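Local coordinates for protein probable tRNA pseudouridine synthase D (Methanosarcina mazei, PDB 1Z2Z) that probably isomerises uridine-13 of transfer RNA to pseudouridine, as a member of the TruD family of pseudouridine synthases, at residues G24-E29 with F135-R140; V139-N144 with P405-A410. All coordinates share one frame; numbering follows the deposited sequence.

Interaction 1. Residues G24-E29 with F135-R140; sequences GQLRQE and FRITVR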
ATOM      1  N   GLY A  24      20.723   0.899   6.598  1.00 45.73           N
ATOM      2  CA  GLY A  24      20.847   2.251   6.079  1.00 43.14           C
ATOM      3  C   GLY A  24      19.603   3.095   6.303  1.00 41.84           C
ATOM      4  O   GLY A  24      18.693   2.698   7.037  1.00 41.21           O
ATOM      5  N   GLN A  25      19.553   4.256   5.657  1.00 39.87           N
ATOM      6  CA  GLN A  25      18.423   5.166   5.808  1.00 38.79           C
ATOM      7  C   GLN A  25      17.989   5.773   4.481  1.00 37.87           C
ATOM      8  O   GLN A  25      18.734   5.730   3.498  1.00 36.30           O
ATOM      9  CB  GLN A  25      18.805   6.274   6.775  1.00 39.40           C
ATOM     10  CG  GLN A  25      20.063   6.985   6.347  1.00 40.33           C
ATOM     11  CD  GLN A  25      20.559   7.955   7.386  1.00 40.76           C
ATOM     12  OE1 GLN A  25      21.333   8.861   7.074  1.00 40.48           O
ATOM     13  NE2 GLN A  25      20.129   7.771   8.633  1.00 39.06           N
ATOM     14  N   LEU A  26      16.788   6.342   4.460  1.00 37.48           N
ATOM     15  CA  LEU A  26      16.257   6.939   3.235  1.00 38.34           C
ATOM     16  C   LEU A  26      15.768   8.379   3.408  1.00 38.23           C
ATOM     17  O   LEU A  26      15.598   8.860   4.528  1.00 37.60           O
ATOM     18  CB  LEU A  26      15.103   6.092   2.698  1.00 39.34           C
ATOM     19  CG  LEU A  26      15.245   4.583   2.497  1.00 40.10           C
ATOM     20  CD1 LEU A  26      13.959   4.098   1.819  1.00 38.71           C
ATOM     21  CD2 LEU A  26      16.467   4.233   1.641  1.00 39.61           C
ATOM     22  N   ARG A  27      15.540   9.061   2.291  1.00 37.26           N
ATOM     23  CA  ARG A  27      15.064  10.432   2.343  1.00 38.25           C
ATOM     24  C   ARG A  27      16.037  11.324   3.104  1.00 39.46           C
ATOM     25  O   ARG A  27      15.625  12.280   3.769  1.00 38.20           O
ATOM     26  CB  ARG A  27      13.694  10.508   3.036  1.00 38.13           C
ATOM     27  CG  ARG A  27      12.466  10.380   2.137  1.00 36.75           C
ATOM     28  CD  ARG A  27      11.956   8.957   2.101  1.00 38.10           C
ATOM     29  NE  ARG A  27      10.499   8.859   1.947  1.00 38.17           N
ATOM     30  CZ  ARG A  27       9.821   9.146   0.835  1.00 38.90           C
ATOM     31  NH1 ARG A  27      10.444   9.563  -0.251  1.00 39.69           N
ATOM     32  NH2 ARG A  27       8.510   8.993   0.795  1.00 40.31           N
ATOM     33  N   GLN A  28      17.325  11.013   3.033  1.00 41.03           N
ATOM     34  CA  GLN A  28      18.284  11.843   3.744  1.00 41.57           C
ATOM     35  C   GLN A  28      18.378  13.170   3.003  1.00 41.65           C
ATOM     36  O   GLN A  28      18.562  14.227   3.607  1.00 41.80           O
ATOM     37  CB  GLN A  28      19.662  11.183   3.808  1.00 42.39           C
ATOM     38  CG  GLN A  28      20.378  11.513   5.118  1.00 43.82           C
ATOM     39  CD  GLN A  28      21.875  11.335   5.043  1.00 43.75           C
ATOM     40  OE1 GLN A  28      22.371  10.256   4.722  1.00 42.96           O
ATOM     41  NE2 GLN A  28      22.606  12.400   5.344  1.00 45.11           N
ATOM     42  N   GLU A  29      18.232  13.100   1.685  1.00 40.95           N
ATOM     43  CA  GLU A  29      18.272  14.278   0.837  1.00 39.80           C
ATOM     44  C   GLU A  29      17.156  14.219  -0.191  1.00 38.37           C
ATOM     45  O   GLU A  29      17.006  13.223  -0.886  1.00 38.97           O
ATOM     46  CB  GLU A  29      19.632  14.374   0.155  1.00 40.58           C
ATOM     47  CG  GLU A  29      20.690  14.766   1.138  1.00 40.88           C
ATOM     48  CD  GLU A  29      20.328  16.060   1.811  1.00 43.75           C
ATOM     49  OE1 GLU A  29      20.762  16.291   2.977  1.00 41.82           O
ATOM     50  OE2 GLU A  29      19.602  16.855   1.151  1.00 45.33           O
ATOM     51  N   PHE A 135      11.044   4.757 -10.412  1.00 30.21           N
ATOM     52  CA  PHE A 135      11.662   5.107  -9.146  1.00 32.05           C
ATOM     53  C   PHE A 135      13.171   5.145  -9.269  1.00 34.77           C
ATOM     54  O   PHE A 135      13.761   4.504 -10.144  1.00 36.86           O
ATOM     55  CB  PHE A 135      11.283   4.123  -8.040  1.00 29.67           C
ATOM     56  CG  PHE A 135       9.853   4.232  -7.592  1.00 30.09           C
ATOM     57  CD1 PHE A 135       8.869   3.400  -8.137  1.00 32.63           C
ATOM     58  CD2 PHE A 135       9.488   5.153  -6.619  1.00 29.47           C
ATOM     59  CE1 PHE A 135       7.538   3.479  -7.721  1.00 29.90           C
ATOM     60  CE2 PHE A 135       8.170   5.250  -6.186  1.00 31.03           C
ATOM     61  CZ  PHE A 135       7.187   4.405  -6.741  1.00 33.50           C
ATOM     62  N   ARG A 136      13.779   5.913  -8.375  1.00 37.28           N
ATOM     63  CA  ARG A 136      15.222   6.104  -8.295  1.00 39.11           C
ATOM     64  C   ARG A 136      15.464   6.416  -6.825  1.00 39.65           C
ATOM     65  O   ARG A 136      15.596   7.580  -6.459  1.00 42.38           O
ATOM     66  CB  ARG A 136      15.625   7.300  -9.151  1.00 39.93           C
ATOM     67  CG  ARG A 136      17.056   7.758  -8.978  1.00 42.49           C
ATOM     68  CD  ARG A 136      17.932   7.180 -10.059  1.00 46.36           C
ATOM     69  NE  ARG A 136      19.346   7.453  -9.826  1.00 49.02           N
ATOM     70  CZ  ARG A 136      20.321   7.075 -10.648  1.00 50.74           C
ATOM     71  NH1 ARG A 136      21.583   7.361 -10.358  1.00 52.60           N
ATOM     72  NH2 ARG A 136      20.037   6.418 -11.768  1.00 50.95           N
ATOM     73  N   ILE A 137      15.492   5.386  -5.985  1.00 38.52           N
ATOM     74  CA  ILE A 137      15.695   5.578  -4.553  1.00 38.84           C
ATOM     75  C   ILE A 137      17.161   5.416  -4.188  1.00 38.23           C
ATOM     76  O   ILE A 137      17.904   4.732  -4.882  1.00 39.84           O
ATOM     77  CB  ILE A 137      14.839   4.582  -3.741  1.00 39.56           C
ATOM     78  CG1 ILE A 137      13.379   4.716  -4.175  1.00 40.33           C
ATOM     79  CG2 ILE A 137      14.962   4.858  -2.245  1.00 37.42           C
ATOM     80  CD1 ILE A 137      12.456   3.714  -3.525  1.00 43.44           C
ATOM     81  N   THR A 138      17.573   6.060  -3.104  1.00 37.66           N
ATOM     82  CA  THR A 138      18.957   6.003  -2.649  1.00 36.42           C
ATOM     83  C   THR A 138      19.016   5.707  -1.159  1.00 35.52           C
ATOM     84  O   THR A 138      18.502   6.481  -0.356  1.00 34.63           O
ATOM     85  CB  THR A 138      19.666   7.339  -2.883  1.00 37.25           C
ATOM     86  OG1 THR A 138      19.765   7.585  -4.291  1.00 40.37           O
ATOM     87  CG2 THR A 138      21.061   7.324  -2.256  1.00 37.64           C
ATOM     88  N   VAL A 139      19.645   4.594  -0.799  1.00 34.54           N
ATOM     89  CA  VAL A 139      19.782   4.215   0.599  1.00 34.74           C
ATOM     90  C   VAL A 139      21.178   4.715   0.980  1.00 36.44           C
ATOM     91  O   VAL A 139      22.125   4.550   0.206  1.00 38.27           O
ATOM     92  CB  VAL A 139      19.683   2.654   0.778  1.00 34.14           C
ATOM     93  CG1 VAL A 139      19.479   2.295   2.240  1.00 30.46           C
ATOM     94  CG2 VAL A 139      18.534   2.090  -0.055  1.00 31.48           C
ATOM     95  N   ARG A 140      21.295   5.353   2.144  1.00 36.83           N
ATOM     96  CA  ARG A 140      22.573   5.897   2.636  1.00 36.41           C
ATOM     97  C   ARG A 140      22.880   5.456   4.072  1.00 38.50           C
ATOM     98  O   ARG A 140      21.976   5.095   4.823  1.00 39.00           O
ATOM     99  CB  ARG A 140      22.552   7.436   2.610  1.00 32.72           C
ATOM    100  CG  ARG A 140      22.520   8.080   1.242  1.00 27.37           C
ATOM    101  CD  ARG A 140      22.577   9.590   1.377  1.00 24.55           C
ATOM    102  NE  ARG A 140      22.497  10.277   0.087  1.00 22.18           N
ATOM    103  CZ  ARG A 140      23.418  10.198  -0.870  1.00 23.83           C
ATOM    104  NH1 ARG A 140      23.255  10.852  -2.008  1.00 24.04           N
ATOM    105  NH2 ARG A 140      24.507   9.466  -0.697  1.00 26.35           N
TER
HETATM  106  O   HOH W   1      15.966   7.696  -0.028  1.00 17.68           O

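Interaction 2. Residues V139-N144 with P405-A410; sequences VRNIEN and PGKSKA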
ATOM      1  N   VAL A 139      19.645   4.594  -0.799  1.00 34.54           N
ATOM      2  CA  VAL A 139      19.782   4.215   0.599  1.00 34.74           C
ATOM      3  C   VAL A 139      21.178   4.715   0.980  1.00 36.44           C
ATOM      4  O   VAL A 139      22.125   4.550   0.206  1.00 38.27           O
ATOM      5  CB  VAL A 139      19.683   2.654   0.778  1.00 34.14           C
ATOM      6  CG1 VAL A 139      19.479   2.295   2.240  1.00 30.46           C
ATOM      7  CG2 VAL A 139      18.534   2.090  -0.055  1.00 31.48           C
ATOM      8  N   ARG A 140      21.295   5.353   2.144  1.00 36.83           N
ATOM      9  CA  ARG A 140      22.573   5.897   2.636  1.00 36.41           C
ATOM     10  C   ARG A 140      22.880   5.456   4.072  1.00 38.50           C
ATOM     11  O   ARG A 140      21.976   5.095   4.823  1.00 39.00           O
ATOM     12  CB  ARG A 140      22.552   7.436   2.610  1.00 32.72           C
ATOM     13  CG  ARG A 140      22.520   8.080   1.242  1.00 27.37           C
ATOM     14  CD  ARG A 140      22.577   9.590   1.377  1.00 24.55           C
ATOM     15  NE  ARG A 140      22.497  10.277   0.087  1.00 22.18           N
ATOM     16  CZ  ARG A 140      23.418  10.198  -0.870  1.00 23.83           C
ATOM     17  NH1 ARG A 140      23.255  10.852  -2.008  1.00 24.04           N
ATOM     18  NH2 ARG A 140      24.507   9.466  -0.697  1.00 26.35           N
ATOM     19  N   ASN A 141      24.161   5.500   4.439  1.00 41.23           N
ATOM     20  CA  ASN A 141      24.618   5.147   5.789  1.00 43.77           C
ATOM     21  C   ASN A 141      24.586   3.654   6.118  1.00 45.88           C
ATOM     22  O   ASN A 141      24.141   3.240   7.196  1.00 44.02           O
ATOM     23  CB  ASN A 141      23.802   5.900   6.841  1.00 43.34           C
ATOM     24  CG  ASN A 141      24.553   6.067   8.143  1.00 42.96           C
ATOM     25  OD1 ASN A 141      23.970   6.391   9.179  1.00 39.71           O
ATOM     26  ND2 ASN A 141      25.863   5.862   8.094  1.00 44.36           N
ATOM     27  N   ILE A 142      25.067   2.851   5.182  1.00 48.50           N
ATOM     28  CA  ILE A 142      25.103   1.424   5.378  1.00 53.35           C
ATOM     29  C   ILE A 142      26.433   1.008   5.996  1.00 55.57           C
ATOM     30  O   ILE A 142      27.506   1.448   5.566  1.00 53.92           O
ATOM     31  CB  ILE A 142      24.894   0.672   4.049  1.00 55.19           C
ATOM     32  CG1 ILE A 142      25.075  -0.836   4.278  1.00 56.80           C
ATOM     33  CG2 ILE A 142      25.850   1.199   3.009  1.00 55.97           C
ATOM     34  CD1 ILE A 142      24.876  -1.689   3.035  1.00 59.86           C
ATOM     35  N   GLU A 143      26.338   0.148   7.006  1.00 58.72           N
ATOM     36  CA  GLU A 143      27.494  -0.364   7.730  1.00 61.40           C
ATOM     37  C   GLU A 143      28.382  -1.267   6.865  1.00 62.13           C
ATOM     38  O   GLU A 143      29.014  -2.186   7.381  1.00 62.67           O
ATOM     39  CB  GLU A 143      27.020  -1.143   8.974  1.00 64.11           C
ATOM     40  CG  GLU A 143      26.230  -2.438   8.665  1.00 67.38           C
ATOM     41  CD  GLU A 143      25.722  -3.167   9.915  1.00 68.99           C
ATOM     42  OE1 GLU A 143      26.545  -3.505  10.799  1.00 69.65           O
ATOM     43  OE2 GLU A 143      24.494  -3.411  10.006  1.00 68.30           O
ATOM     44  N   ASN A 144      28.420  -1.022   5.557  1.00 63.20           N
ATOM     45  CA  ASN A 144      29.255  -1.824   4.655  1.00 64.26           C
ATOM     46  C   ASN A 144      30.047  -0.948   3.701  1.00 64.44           C
ATOM     47  O   ASN A 144      29.856   0.266   3.650  1.00 65.09           O
ATOM     48  CB  ASN A 144      28.421  -2.806   3.822  1.00 66.18           C
ATOM     49  CG  ASN A 144      27.991  -4.029   4.608  1.00 67.93           C
ATOM     50  OD1 ASN A 144      28.820  -4.734   5.194  1.00 69.03           O
ATOM     51  ND2 ASN A 144      26.690  -4.296   4.613  1.00 68.64           N
ATOM     52  N   PRO A 405      30.634   9.725   5.305  1.00 50.19           N
ATOM     53  CA  PRO A 405      32.000   9.232   5.091  1.00 48.56           C
ATOM     54  C   PRO A 405      32.295   7.924   5.829  1.00 49.00           C
ATOM     55  O   PRO A 405      32.091   7.824   7.043  1.00 49.42           O
ATOM     56  CB  PRO A 405      32.853  10.396   5.569  1.00 48.63           C
ATOM     57  CG  PRO A 405      32.020  10.987   6.662  1.00 48.66           C
ATOM     58  CD  PRO A 405      30.642  10.979   6.083  1.00 49.21           C
ATOM     59  N   GLY A 406      32.774   6.930   5.078  1.00 47.83           N
ATOM     60  CA  GLY A 406      33.088   5.630   5.645  1.00 45.95           C
ATOM     61  C   GLY A 406      31.989   4.613   5.377  1.00 45.86           C
ATOM     62  O   GLY A 406      32.229   3.400   5.412  1.00 45.50           O
ATOM     63  N   LYS A 407      30.776   5.109   5.115  1.00 44.79           N
ATOM     64  CA  LYS A 407      29.614   4.252   4.828  1.00 41.55           C
ATOM     65  C   LYS A 407      29.374   4.208   3.328  1.00 38.91           C
ATOM     66  O   LYS A 407      29.958   4.979   2.567  1.00 39.94           O
ATOM     67  CB  LYS A 407      28.338   4.788   5.488  1.00 41.04           C
ATOM     68  CG  LYS A 407      28.499   5.368   6.882  1.00 41.98           C
ATOM     69  CD  LYS A 407      28.749   4.324   7.944  1.00 40.95           C
ATOM     70  CE  LYS A 407      29.104   5.001   9.268  1.00 42.71           C
ATOM     71  NZ  LYS A 407      28.077   5.987   9.736  1.00 42.04           N
ATOM     72  N   SER A 408      28.493   3.315   2.907  1.00 36.18           N
ATOM     73  CA  SER A 408      28.181   3.192   1.491  1.00 35.11           C
ATOM     74  C   SER A 408      26.728   3.610   1.207  1.00 32.79           C
ATOM     75  O   SER A 408      25.961   3.882   2.129  1.00 31.79           O
ATOM     76  CB  SER A 408      28.428   1.751   1.045  1.00 35.41           C
ATOM     77  OG  SER A 408      29.731   1.336   1.412  1.00 38.39           O
ATOM     78  N   LYS A 409      26.362   3.674  -0.067  1.00 30.96           N
ATOM     79  CA  LYS A 409      25.006   4.045  -0.456  1.00 30.07           C
ATOM     80  C   LYS A 409      24.551   3.121  -1.577  1.00 30.55           C
ATOM     81  O   LYS A 409      25.375   2.532  -2.272  1.00 30.33           O
ATOM     82  CB  LYS A 409      24.970   5.492  -0.947  1.00 27.18           C
ATOM     83  CG  LYS A 409      25.794   5.700  -2.205  1.00 24.84           C
ATOM     84  CD  LYS A 409      25.597   7.070  -2.791  1.00 23.16           C
ATOM     85  CE  LYS A 409      26.339   7.158  -4.093  1.00 24.82           C
ATOM     86  NZ  LYS A 409      26.315   8.526  -4.660  1.00 27.94           N
ATOM     87  N   ALA A 410      23.242   3.002  -1.764  1.00 32.69           N
ATOM     88  CA  ALA A 410      22.709   2.137  -2.817  1.00 34.18           C
ATOM     89  C   ALA A 410      21.664   2.893  -3.629  1.00 34.96           C
ATOM     90  O   ALA A 410      20.790   3.538  -3.064  1.00 37.50           O
ATOM     91  CB  ALA A 410      22.094   0.894  -2.195  1.00 33.58           C
TER

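Interaction 1. Residues G24-E29 with F135-R140
Gln25 and Arg140 form a single antiparallel, hydrogen-bonded bridge, Gln25 N giving a 2.7 Å bond to Arg140 O and Arg140 N a 2.9 Å bond to Gln25 O, by which the irregular segment 24-29 clips onto the end of strand 130-142. Gly24 leads into the bridge, its CA 3.3 Å from Arg140 O. Beyond it Leu26, with CG beside the backbone N (chi1 -51°), lays CD2 over Val139, 3.4 Å from CG2 and close to CG1; Leu426 and Met430 of helix 423-430 pack on the same leucine. A water receives the N-H of Arg27 and donates to Thr138 O (2.8 Å), extending the backbone link two residues beyond the bridge. Gln28 runs at about a right angle to Arg140, its OE1 3.4 Å from Arg140 CD, while the amide and guanidinium planes stand 81° apart. That OE1 is bonded to Asn404, and Arg140 NE pairs with Asp32, so both polar ends are engaged elsewhere, and across this contact Gln28 meets the aliphatic CB and CD of the arginine. Direct and water-mediated backbone bonds thus fix the loop just where Arg27 departs to its salt bridge with Asp86, the predicted nucleophile.

Interaction 2. Residues V139-N144 with P405-A410
Strands 139-142 and 408-410 run antiparallel, their axes 4.7 Å apart at the closest and their N-to-C directions 153° apart. Val139 and Ala410 are a hydrogen-bonded pair: Val139 N meets Ala410 O at 2.7 Å, and Ala410 N returns a bond of equal length to Val139 O. Their CB atoms sit 4.2 Å apart on the face that also carries Ile142 and Ser408. On the other face Lys409 runs alongside Arg140 in the same direction, with its CD 3.4 Å from Arg140 NH2. The two like charges both have Glu402 as a long, weak ion-pair partner, which probably eases their closeness. Further along, the pairing opens into a G1 beta bulge: Asn141, with positive phi (73°), and Ile142 together face Ser408, and the bonds between Ile142 and Ser408 are weak, Ser408 N lying 3.4 Å from Ile142 O. At the bulge Lys407 runs alongside Asn141; its CB packs 3.4 Å from Ile142 O, and a bend at chi2 (-72°) keeps CD within 3.9 Å of that same Ile142 O. An alanine in place of Lys407 would probably open a gap beside the backbone of Asn141 at the bulge, where the methylenes beyond CB now lie. Thr149 of helix 146-163, which follows in the chain, touches both Ile142 and Asn144.

Strand 130-142 is common to both contacts, whose centres are 10 Å apart. Val139 and Arg140 serve each: the backbone of Val139 pairs with Ala410 in interaction 2, whereas Arg140 turns its N-H and C=O to the loop in interaction 1, so successive residues bond to opposite sides of the strand. The contacts also touch directly, Thr138 CG2 lying 3.9 Å from Ala410 O. Interaction 1 is the one near the predicted active site, the side chain of Ile137 being about 8 Å from that of Asp86; interaction 2 lies away from it, where the strand ends and the chain turns toward helix 146-163.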